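Predicted ATPase of the ABC class (Vibrio vulnificus, PDB 5D6A) binds the ATP analogue AMP-PNP and, as an ABC-class ATPase, probably hydrolyses ATP. Local coordinates at residues T357-E362 / S404-M409; K258-I263 / L416-N421; S299-R304 / A344-E349. One frame throughout, in Å; residues are numbered along the deposited sequence.

Contact 1 (T357-E362 / S404-M409). With ANP (phosphoaminophosphonic acid-adenylate ester), chain C.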
loop_
_atom_site.group_PDB
_atom_site.type_symbol
_atom_site.label_atom_id
_atom_site.label_comp_id
_atom_site.label_asym_id
_atom_site.label_seq_id
_atom_site.Cartn_x
_atom_site.Cartn_y
_atom_site.Cartn_z
ATOM N N THR A 357 2.167 -3.335 -25.083
ATOM C CA THR A 357 1.427 -2.130 -24.761
ATOM C C THR A 357 1.811 -1.604 -23.389
ATOM O O THR A 357 2.011 -2.371 -22.449
ATOM C CB THR A 357 -0.088 -2.397 -24.816
ATOM O OG1 THR A 357 -0.432 -2.924 -26.107
ATOM C CG2 THR A 357 -0.876 -1.121 -24.550
ATOM N N LEU A 358 1.921 -0.283 -23.292
ATOM C CA LEU A 358 2.284 0.383 -22.052
ATOM C C LEU A 358 1.179 1.345 -21.671
ATOM O O LEU A 358 0.736 2.138 -22.495
ATOM C CB LEU A 358 3.595 1.142 -22.230
ATOM C CG LEU A 358 4.803 0.290 -22.616
ATOM C CD1 LEU A 358 5.973 1.180 -22.995
ATOM C CD2 LEU A 358 5.180 -0.667 -21.495
ATOM N N LEU A 359 0.736 1.272 -20.422
ATOM C CA LEU A 359 -0.329 2.138 -19.932
ATOM C C LEU A 359 0.270 3.140 -18.962
ATOM O O LEU A 359 1.012 2.764 -18.063
ATOM C CB LEU A 359 -1.412 1.301 -19.249
ATOM C CG LEU A 359 -1.932 0.123 -20.085
ATOM C CD1 LEU A 359 -2.960 -0.676 -19.302
ATOM C CD2 LEU A 359 -2.513 0.595 -21.411
ATOM N N ILE A 360 -0.041 4.419 -19.151
ATOM C CA ILE A 360 0.493 5.480 -18.297
ATOM C C ILE A 360 -0.583 6.480 -17.913
ATOM O O ILE A 360 -1.433 6.829 -18.729
ATOM C CB ILE A 360 1.643 6.234 -19.000
ATOM C CG1 ILE A 360 2.792 5.269 -19.299
ATOM C CG2 ILE A 360 2.129 7.397 -18.142
ATOM C CD1 ILE A 360 3.953 5.896 -20.034
ATOM N N ASP A 361 -0.539 6.933 -16.663
ATOM C CA ASP A 361 -1.491 7.915 -16.154
ATOM C C ASP A 361 -0.691 9.079 -15.589
ATOM O O ASP A 361 0.012 8.933 -14.589
ATOM C CB ASP A 361 -2.394 7.293 -15.086
ATOM C CG ASP A 361 -3.500 8.234 -14.624
ATOM O OD1 ASP A 361 -3.408 9.454 -14.876
ATOM O OD2 ASP A 361 -4.465 7.747 -13.997
ATOM N N GLU A 362 -0.814 10.234 -16.237
ATOM C CA GLU A 362 -0.084 11.439 -15.851
ATOM C C GLU A 362 -0.249 11.806 -14.373
ATOM O O GLU A 362 0.646 12.411 -13.780
ATOM C CB GLU A 362 -0.510 12.608 -16.746
ATOM C CG GLU A 362 0.342 13.858 -16.596
ATOM C CD GLU A 362 -0.006 14.942 -17.604
ATOM O OE1 GLU A 362 -1.176 15.016 -18.040
ATOM O OE2 GLU A 362 0.897 15.738 -17.950
ATOM N N SER A 404 2.738 -0.200 -28.549
ATOM C CA SER A 404 1.690 0.808 -28.397
ATOM C C SER A 404 1.673 1.392 -26.984
ATOM O O SER A 404 2.160 0.777 -26.036
ATOM C CB SER A 404 0.330 0.209 -28.737
ATOM O OG SER A 404 0.304 -0.248 -30.080
ATOM N N THR A 405 1.111 2.590 -26.856
ATOM C CA THR A 405 1.041 3.270 -25.570
ATOM C C THR A 405 -0.246 4.070 -25.446
ATOM O O THR A 405 -0.617 4.812 -26.357
ATOM C CB THR A 405 2.236 4.227 -25.379
ATOM O OG1 THR A 405 3.463 3.495 -25.477
ATOM C CG2 THR A 405 2.172 4.910 -24.020
ATOM N N ILE A 406 -0.921 3.914 -24.313
ATOM C CA ILE A 406 -2.154 4.636 -24.037
ATOM C C ILE A 406 -1.869 5.500 -22.814
ATOM O O ILE A 406 -1.440 4.985 -21.777
ATOM C CB ILE A 406 -3.329 3.678 -23.778
ATOM C CG1 ILE A 406 -3.412 2.637 -24.901
ATOM C CG2 ILE A 406 -4.631 4.458 -23.660
ATOM C CD1 ILE A 406 -4.512 1.617 -24.720
ATOM N N ILE A 407 -2.096 6.809 -22.934
ATOM C CA ILE A 407 -1.782 7.733 -21.843
ATOM C C ILE A 407 -2.920 8.678 -21.461
ATOM O O ILE A 407 -3.489 9.358 -22.316
ATOM C CB ILE A 407 -0.565 8.614 -22.210
ATOM C CG1 ILE A 407 0.555 7.760 -22.801
ATOM C CG2 ILE A 407 -0.065 9.391 -20.996
ATOM C CD1 ILE A 407 1.789 8.546 -23.179
ATOM N N VAL A 408 -3.236 8.716 -20.169
ATOM C CA VAL A 408 -4.232 9.637 -19.641
ATOM C C VAL A 408 -3.454 10.900 -19.316
ATOM O O VAL A 408 -2.517 10.859 -18.520
ATOM C CB VAL A 408 -4.909 9.097 -18.367
ATOM C CG1 VAL A 408 -5.743 10.181 -17.699
ATOM C CG2 VAL A 408 -5.766 7.884 -18.693
HETATM N N MSE A 409 -3.832 12.019 -19.931
HETATM C CA MSE A 409 -3.107 13.273 -19.737
HETATM C C MSE A 409 -3.927 14.339 -19.061
HETATM O O MSE A 409 -4.235 14.225 -17.875
HETATM C CB MSE A 409 -2.603 13.724 -21.101
HETATM C CG MSE A 409 -1.649 12.698 -21.700
HETATM SE SE MSE A 409 0.050 13.567 -22.164
HETATM C CE MSE A 409 -0.656 14.924 -23.411
HETATM P PG ANP C . -7.508 11.018 -13.800
HETATM O O1G ANP C . -7.175 10.028 -14.887
HETATM O O2G ANP C . -6.784 10.756 -12.498
HETATM O O3G ANP C . -7.443 12.447 -14.282
HETATM P PB ANP C . -10.486 11.689 -14.089
HETATM O O1B ANP C . -10.462 11.563 -15.583
HETATM O O2B ANP C . -10.336 13.074 -13.501
HETATM N N3B ANP C . -9.194 10.704 -13.424
HETATM P PA ANP C . -12.090 9.692 -12.908
HETATM O O1A ANP C . -12.481 8.651 -13.922
HETATM O O2A ANP C . -10.893 9.439 -12.027
HETATM O O3A ANP C . -11.921 11.116 -13.637
HETATM O "O5'" ANP C . -13.341 9.967 -11.942
HETATM C "C5'" ANP C . -14.621 10.265 -12.480
HETATM C "C4'" ANP C . -15.703 9.927 -11.465
HETATM O "O4'" ANP C . -16.936 9.721 -12.160
HETATM C "C3'" ANP C . -15.424 8.647 -10.689
HETATM O "O3'" ANP C . -15.881 8.780 -9.336
HETATM C "C2'" ANP C . -16.200 7.580 -11.427
HETATM O "O2'" ANP C . -16.701 6.575 -10.538
HETATM C "C1'" ANP C . -17.324 8.347 -12.117
HETATM N N9 ANP C . -17.569 7.852 -13.493
HETATM C C8 ANP C . -16.640 7.589 -14.438
HETATM N N7 ANP C . -17.234 7.147 -15.576
HETATM C C5 ANP C . -18.562 7.128 -15.366
HETATM C C6 ANP C . -19.766 6.767 -16.150
HETATM N N6 ANP C . -19.656 6.329 -17.424
HETATM N N1 ANP C . -20.973 6.892 -15.551
HETATM C C2 ANP C . -21.100 7.329 -14.280
HETATM N N3 ANP C . -20.040 7.671 -13.517
HETATM C C4 ANP C . -18.775 7.594 -13.994
#

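Contact 2 (K258-I263 / L416-N421)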
loop_
_atom_site.group_PDB
_atom_site.type_symbol
_atom_site.label_atom_id
_atom_site.label_comp_id
_atom_site.label_asym_id
_atom_site.label_seq_id
_atom_site.Cartn_x
_atom_site.Cartn_y
_atom_site.Cartn_z
ATOM N N LYS A 258 -3.370 0.335 -32.772
ATOM C CA LYS A 258 -1.978 0.306 -32.346
ATOM C C LYS A 258 -1.373 1.702 -32.415
ATOM O O LYS A 258 -1.945 2.613 -33.017
ATOM C CB LYS A 258 -1.162 -0.644 -33.222
ATOM C CG LYS A 258 -1.537 -2.111 -33.095
ATOM C CD LYS A 258 -0.692 -2.948 -34.043
ATOM C CE LYS A 258 -1.010 -4.430 -33.941
ATOM N NZ LYS A 258 -0.232 -5.225 -34.933
ATOM N N GLY A 259 -0.211 1.862 -31.798
ATOM C CA GLY A 259 0.472 3.144 -31.773
ATOM C C GLY A 259 0.171 3.895 -30.495
ATOM O O GLY A 259 -0.222 3.301 -29.494
ATOM N N ILE A 260 0.347 5.210 -30.538
ATOM C CA ILE A 260 0.126 6.060 -29.378
ATOM C C ILE A 260 -1.306 6.582 -29.349
ATOM O O ILE A 260 -1.789 7.133 -30.334
ATOM C CB ILE A 260 1.104 7.250 -29.379
ATOM C CG1 ILE A 260 2.549 6.739 -29.468
ATOM C CG2 ILE A 260 0.902 8.111 -28.136
ATOM C CD1 ILE A 260 3.588 7.834 -29.587
ATOM N N THR A 261 -1.972 6.406 -28.212
ATOM C CA THR A 261 -3.345 6.865 -28.029
ATOM C C THR A 261 -3.442 7.694 -26.751
ATOM O O THR A 261 -3.057 7.237 -25.673
ATOM C CB THR A 261 -4.327 5.683 -27.940
ATOM O OG1 THR A 261 -4.215 4.874 -29.117
ATOM C CG2 THR A 261 -5.766 6.179 -27.803
ATOM N N LEU A 262 -3.952 8.915 -26.872
ATOM C CA LEU A 262 -4.094 9.795 -25.722
ATOM C C LEU A 262 -5.536 9.857 -25.252
ATOM O O LEU A 262 -6.469 9.806 -26.058
ATOM C CB LEU A 262 -3.616 11.207 -26.063
ATOM C CG LEU A 262 -2.165 11.335 -26.518
ATOM C CD1 LEU A 262 -1.844 12.794 -26.799
ATOM C CD2 LEU A 262 -1.218 10.762 -25.473
ATOM N N ILE A 263 -5.701 9.960 -23.938
ATOM C CA ILE A 263 -7.009 10.079 -23.310
ATOM C C ILE A 263 -6.996 11.398 -22.545
ATOM O O ILE A 263 -6.453 11.485 -21.446
ATOM C CB ILE A 263 -7.302 8.887 -22.378
ATOM C CG1 ILE A 263 -7.374 7.597 -23.202
ATOM C CG2 ILE A 263 -8.613 9.095 -21.629
ATOM C CD1 ILE A 263 -7.634 6.349 -22.384
ATOM N N LEU A 416 0.618 15.674 -27.952
ATOM C CA LEU A 416 -0.383 15.762 -29.024
ATOM C C LEU A 416 0.231 15.675 -30.417
ATOM O O LEU A 416 -0.430 15.256 -31.371
ATOM C CB LEU A 416 -1.161 17.077 -28.917
ATOM C CG LEU A 416 -1.971 17.319 -27.645
ATOM C CD1 LEU A 416 -2.572 18.717 -27.675
ATOM C CD2 LEU A 416 -3.051 16.262 -27.479
ATOM N N ASP A 417 1.493 16.076 -30.523
ATOM C CA ASP A 417 2.197 16.080 -31.795
ATOM C C ASP A 417 2.470 14.668 -32.320
ATOM O O ASP A 417 2.181 14.368 -33.481
ATOM C CB ASP A 417 3.508 16.861 -31.644
ATOM C CG ASP A 417 4.158 17.197 -32.975
ATOM O OD1 ASP A 417 3.516 17.026 -34.036
ATOM O OD2 ASP A 417 5.317 17.658 -32.955
ATOM N N VAL A 418 3.002 13.803 -31.461
ATOM C CA VAL A 418 3.359 12.435 -31.865
ATOM C C VAL A 418 2.218 11.405 -31.746
ATOM O O VAL A 418 2.355 10.274 -32.210
ATOM C CB VAL A 418 4.591 11.930 -31.067
ATOM C CG1 VAL A 418 4.230 11.657 -29.608
ATOM C CG2 VAL A 418 5.186 10.682 -31.711
ATOM N N ALA A 419 1.095 11.791 -31.146
ATOM C CA ALA A 419 -0.028 10.863 -30.964
ATOM C C ALA A 419 -0.730 10.515 -32.274
ATOM O O ALA A 419 -0.845 11.355 -33.159
ATOM C CB ALA A 419 -1.032 11.444 -29.981
ATOM N N ASP A 420 -1.193 9.269 -32.384
ATOM C CA ASP A 420 -1.924 8.812 -33.568
ATOM C C ASP A 420 -3.392 9.180 -33.411
ATOM O O ASP A 420 -4.001 9.732 -34.328
ATOM C CB ASP A 420 -1.819 7.294 -33.759
ATOM C CG ASP A 420 -0.387 6.806 -33.855
ATOM O OD1 ASP A 420 0.400 7.088 -32.928
ATOM O OD2 ASP A 420 -0.059 6.102 -34.835
ATOM N N ASN A 421 -3.959 8.845 -32.251
ATOM C CA ASN A 421 -5.358 9.146 -31.951
ATOM C C ASN A 421 -5.509 9.822 -30.588
ATOM O O ASN A 421 -4.737 9.553 -29.666
ATOM C CB ASN A 421 -6.208 7.873 -31.990
ATOM C CG ASN A 421 -6.103 7.143 -33.314
ATOM O OD1 ASN A 421 -5.010 6.790 -33.754
ATOM N ND2 ASN A 421 -7.243 6.884 -33.941
#

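Contact 3 (S299-R304 / A344-E349)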
loop_
_atom_site.group_PDB
_atom_site.type_symbol
_atom_site.label_atom_id
_atom_site.label_comp_id
_atom_site.label_asym_id
_atom_site.label_seq_id
_atom_site.Cartn_x
_atom_site.Cartn_y
_atom_site.Cartn_z
ATOM N N SER A 299 -0.340 -8.625 -22.617
ATOM C CA SER A 299 0.954 -8.210 -22.065
ATOM C C SER A 299 1.010 -6.742 -21.626
ATOM O O SER A 299 2.047 -6.280 -21.148
ATOM C CB SER A 299 2.051 -8.463 -23.099
ATOM O OG SER A 299 1.801 -7.732 -24.288
ATOM N N ALA A 300 -0.094 -6.013 -21.779
ATOM C CA ALA A 300 -0.132 -4.591 -21.411
ATOM C C ALA A 300 0.282 -4.361 -19.957
ATOM O O ALA A 300 -0.286 -4.957 -19.040
ATOM C CB ALA A 300 -1.516 -4.018 -21.662
HETATM N N MSE A 301 1.274 -3.491 -19.760
HETATM C CA MSE A 301 1.797 -3.182 -18.428
HETATM C C MSE A 301 1.640 -1.731 -18.097
HETATM O O MSE A 301 2.094 -0.866 -18.844
HETATM C CB MSE A 301 3.289 -3.524 -18.397
HETATM C CG MSE A 301 4.006 -3.077 -17.116
HETATM SE SE MSE A 301 3.299 -3.999 -15.519
HETATM C CE MSE A 301 3.909 -5.811 -15.976
ATOM N N LYS A 302 1.001 -1.445 -16.968
ATOM C CA LYS A 302 0.842 -0.070 -16.531
ATOM C C LYS A 302 2.045 0.288 -15.689
ATOM O O LYS A 302 2.358 -0.393 -14.715
ATOM C CB LYS A 302 -0.448 0.138 -15.738
ATOM C CG LYS A 302 -0.671 1.587 -15.316
ATOM C CD LYS A 302 -2.116 1.826 -14.914
ATOM C CE LYS A 302 -2.413 3.281 -14.573
ATOM N NZ LYS A 302 -1.708 3.764 -13.353
ATOM N N ILE A 303 2.727 1.353 -16.083
ATOM C CA ILE A 303 3.901 1.796 -15.364
ATOM C C ILE A 303 3.598 3.117 -14.672
ATOM O O ILE A 303 2.846 3.945 -15.184
ATOM C CB ILE A 303 5.132 1.918 -16.291
ATOM C CG1 ILE A 303 4.919 2.983 -17.370
ATOM C CG2 ILE A 303 5.433 0.575 -16.944
ATOM C CD1 ILE A 303 6.103 3.148 -18.300
ATOM N N ARG A 304 4.180 3.282 -13.492
ATOM C CA ARG A 304 4.004 4.477 -12.688
ATOM C C ARG A 304 5.301 4.717 -11.938
ATOM O O ARG A 304 6.271 3.976 -12.112
ATOM C CB ARG A 304 2.846 4.294 -11.704
ATOM C CG ARG A 304 3.016 3.125 -10.741
ATOM C CD ARG A 304 1.824 2.993 -9.808
ATOM N NE ARG A 304 1.651 4.175 -8.966
ATOM C CZ ARG A 304 0.618 4.375 -8.150
ATOM N NH1 ARG A 304 0.553 5.487 -7.430
ATOM N NH2 ARG A 304 -0.358 3.474 -8.054
ATOM N N ALA A 344 11.645 4.927 -15.402
ATOM C CA ALA A 344 12.481 4.632 -16.567
ATOM C C ALA A 344 12.895 3.161 -16.532
ATOM O O ALA A 344 12.854 2.460 -17.549
ATOM C CB ALA A 344 13.711 5.529 -16.579
ATOM N N ALA A 345 13.290 2.704 -15.347
ATOM C CA ALA A 345 13.680 1.321 -15.153
ATOM C C ALA A 345 12.504 0.413 -15.478
ATOM O O ALA A 345 12.648 -0.531 -16.249
ATOM C CB ALA A 345 14.147 1.099 -13.725
ATOM N N TRP A 346 11.339 0.718 -14.908
ATOM C CA TRP A 346 10.128 -0.074 -15.137
ATOM C C TRP A 346 9.876 -0.175 -16.637
ATOM O O TRP A 346 9.578 -1.248 -17.166
ATOM C CB TRP A 346 8.903 0.590 -14.494
ATOM C CG TRP A 346 7.733 -0.344 -14.279
ATOM C CD1 TRP A 346 7.419 -1.461 -15.007
ATOM C CD2 TRP A 346 6.670 -0.177 -13.335
ATOM N NE1 TRP A 346 6.267 -2.032 -14.527
ATOM C CE2 TRP A 346 5.780 -1.257 -13.509
ATOM C CE3 TRP A 346 6.401 0.761 -12.340
ATOM C CZ2 TRP A 346 4.639 -1.419 -12.728
ATOM C CZ3 TRP A 346 5.266 0.600 -11.567
ATOM C CH2 TRP A 346 4.400 -0.480 -11.766
ATOM N N LEU A 347 9.994 0.964 -17.315
ATOM C CA LEU A 347 9.770 1.025 -18.752
ATOM C C LEU A 347 10.675 0.038 -19.480
ATOM O O LEU A 347 10.194 -0.833 -20.207
ATOM C CB LEU A 347 9.988 2.454 -19.264
ATOM C CG LEU A 347 9.830 2.707 -20.767
ATOM C CD1 LEU A 347 8.512 2.174 -21.291
ATOM C CD2 LEU A 347 9.949 4.193 -21.057
ATOM N N GLN A 348 11.979 0.161 -19.255
ATOM C CA GLN A 348 12.952 -0.717 -19.895
ATOM C C GLN A 348 12.677 -2.187 -19.575
ATOM O O GLN A 348 12.759 -3.042 -20.455
ATOM C CB GLN A 348 14.368 -0.353 -19.454
ATOM C CG GLN A 348 15.451 -1.099 -20.216
ATOM C CD GLN A 348 15.449 -0.774 -21.701
ATOM O OE1 GLN A 348 15.223 0.371 -22.103
ATOM N NE2 GLN A 348 15.718 -1.779 -22.523
ATOM N N GLU A 349 12.351 -2.469 -18.316
ATOM C CA GLU A 349 12.056 -3.834 -17.879
ATOM C C GLU A 349 10.878 -4.427 -18.639
ATOM O O GLU A 349 10.860 -5.621 -18.930
ATOM C CB GLU A 349 11.778 -3.868 -16.375
ATOM C CG GLU A 349 13.007 -3.606 -15.514
ATOM C CD GLU A 349 12.680 -3.380 -14.042
ATOM O OE1 GLU A 349 11.503 -3.119 -13.709
ATOM O OE2 GLU A 349 13.613 -3.443 -13.213
#

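Contact 1 (T357-E362 / S404-M409)
Val408 and Asp361 lie side by side at the ends of two neighbouring parallel strands, both facing the terminal phosphate of AMP-PNP. Val408 CG1 lies 3.2 Å from O1G of the nucleotide. Asp361 OD2 stands further back, 3.7 Å from the same O1G. On the strand side, Asp361 OD1 rests against Val408 CG1 at 3.7 Å. Asp361 CG runs anti to its backbone N (chi1 -174°), which carries the carboxylate along the strand towards the phosphate. Its two oxygens have partners beyond the strands: OD2 bonds Ser272 OG of the apparent P-loop, and OD1 bonds Asp363 N.

Behind this pair, strands 357-361 and 404-408 run nearly parallel, 14° apart. Five backbone bonds join them. Leu358 and Ile360 each donate and accept, and Glu362 N closes the row on Val408 O at 2.9 Å. Side chains pair in register on alternate faces. Leu359 CD2 meets Ile406 CB at 4.0 Å on the face shared with Asp361 and Val408, which helix 271-280 covers. On the other face Ile360 CB meets Ile407 CG2 at 4.1 Å, against helix 390-401.

Glu362 reaches across with an extended chain, and Glu362 OE1 comes 3.6 Å from CB of selenomethionine Met409. Glu362 OE2 accepts a hydrogen bond from Ser412 N, and OE1 a weak one from Gly411 N.

Apolar residues followed by Asp361 and Glu362 fit the Walker B motif of ABC ATPases. The nucleotide also bonds Asp336 O of the second subunit, so the site is shared. Asp361 OD2 is tied to the P-loop serine and stands off from the phosphate, which is consistent with a Walker B aspartate one shell back from the nucleotide.

Contact 2 (K258-I263 / L416-N421)
Asp420 OD1 is gripped by two donors. Ile260 N reaches it at 3.0 Å, coming from above the carboxylate plane, and Arg398 of helix 390-401 forms a salt bridge with it. Asp420 CG stands beside its own backbone N (chi1 -57°), which turns the carboxylate towards the start of strand 260-264. Arg398 also bonds Val418 O, so one guanidinium ties both the side chain and the loop backbone.

Ile260 O likewise has two donors. Asp420 N binds it at 3.0 Å, tilted 28° from the carbonyl plane, and Asn421 N adds a weak bond at 3.4 Å. The chain then settles into regular pairing, with Leu262 N donating to Asn421 O at 3.0 Å.

This is where strand 421-425 begins, parallel to strand 260-264, in the mixed sheet of the P-loop domain. Strand 260-264 leads into the apparent Walker A loop, and strand 404-408 flanks it on its other side.

Apolar side chains fill the space between the strand and the loop. Leu262 CD1 touches Ala419 CB at 3.6 Å and Leu416 CD2 at 3.7 Å, the two leucines crossing at about a right angle. Ile260 CD1 lies 3.9 Å from Val418 CG1, again crosswise. Helix 390-401 packs against both Ile260 and Val418 through Ile394. Leu416 also touches Leu379 of the second subunit.

Contact 3 (S299-R304 / A344-E349)
Ile303 makes a CH-pi contact with Trp346. Its CG2 methyl sits 3.5 Å from the centroid of the five-membered ring, only 12° off the ring normal, so it lies squarely over the face. Trp346 CD1 is the ring atom nearest Ile303 CG2, at 3.4 Å. Ile303 CG1 lies between the backbone N and carbonyl carbon (chi1 63°), which puts CG2 over the indole while Ile303 CD1 turns to Leu347.

The second kind of contact is Met-aromatic. Met301, a selenomethionine, bends its chain around the pyrrole side of the indole. Its SE lies at the ring edge, 4.8 Å from the centroid of the five-membered ring, and the two side chains cross at about a right angle.

Segment 299-304 includes edge strand 301-302 of the mixed sheet. Helix 339-352 is followed by strand 357-361, next to that edge. Trp346 thus ties the helix to the margin of the sheet. In ABC ATPases the helix before the Walker B strand follows the signature motif, and helix 339-352 probably corresponds to it.

Backbone carbonyls also meet the indole. Lys302 O comes to 3.2 Å from Trp346 CZ2 and lies towards the rim, on the same face as Ile303 CA. Arg304 O approaches Trp346 CE3 obliquely.

Side-chain packing completes the set. Ile303 CD1 meets Leu347 CD1 at 4.0 Å. Arg304 lies beside Trp346 and points the same way, its guanidinium plane 7° from the ring plane. Arg304 CG is 3.5 Å from Trp346 CZ3. The cation-pi partner of Trp346 is a different arginine, Arg565.

From the N terminus, residues 258-263 come first, and their partner segment comes last. The chain then passes through 299-304, and contact 3 closes the first loop when helix 339-352 returns to that edge strand. Contact 1 opens soon after it at 357-362 and closes at 404-409, so contacts 3 and 1 stand in series. Contact 2 closes last, at 416-421, and encloses both; none of the loops cross. All three reach one mixed sheet. Strand 357-361 joins contacts 1 and 3 by backbone bonds to Met301 and Ile303. Strand 404-408 joins contacts 1 and 2 through Thr405 and Thr261. Contacts 2 and 3 do not touch.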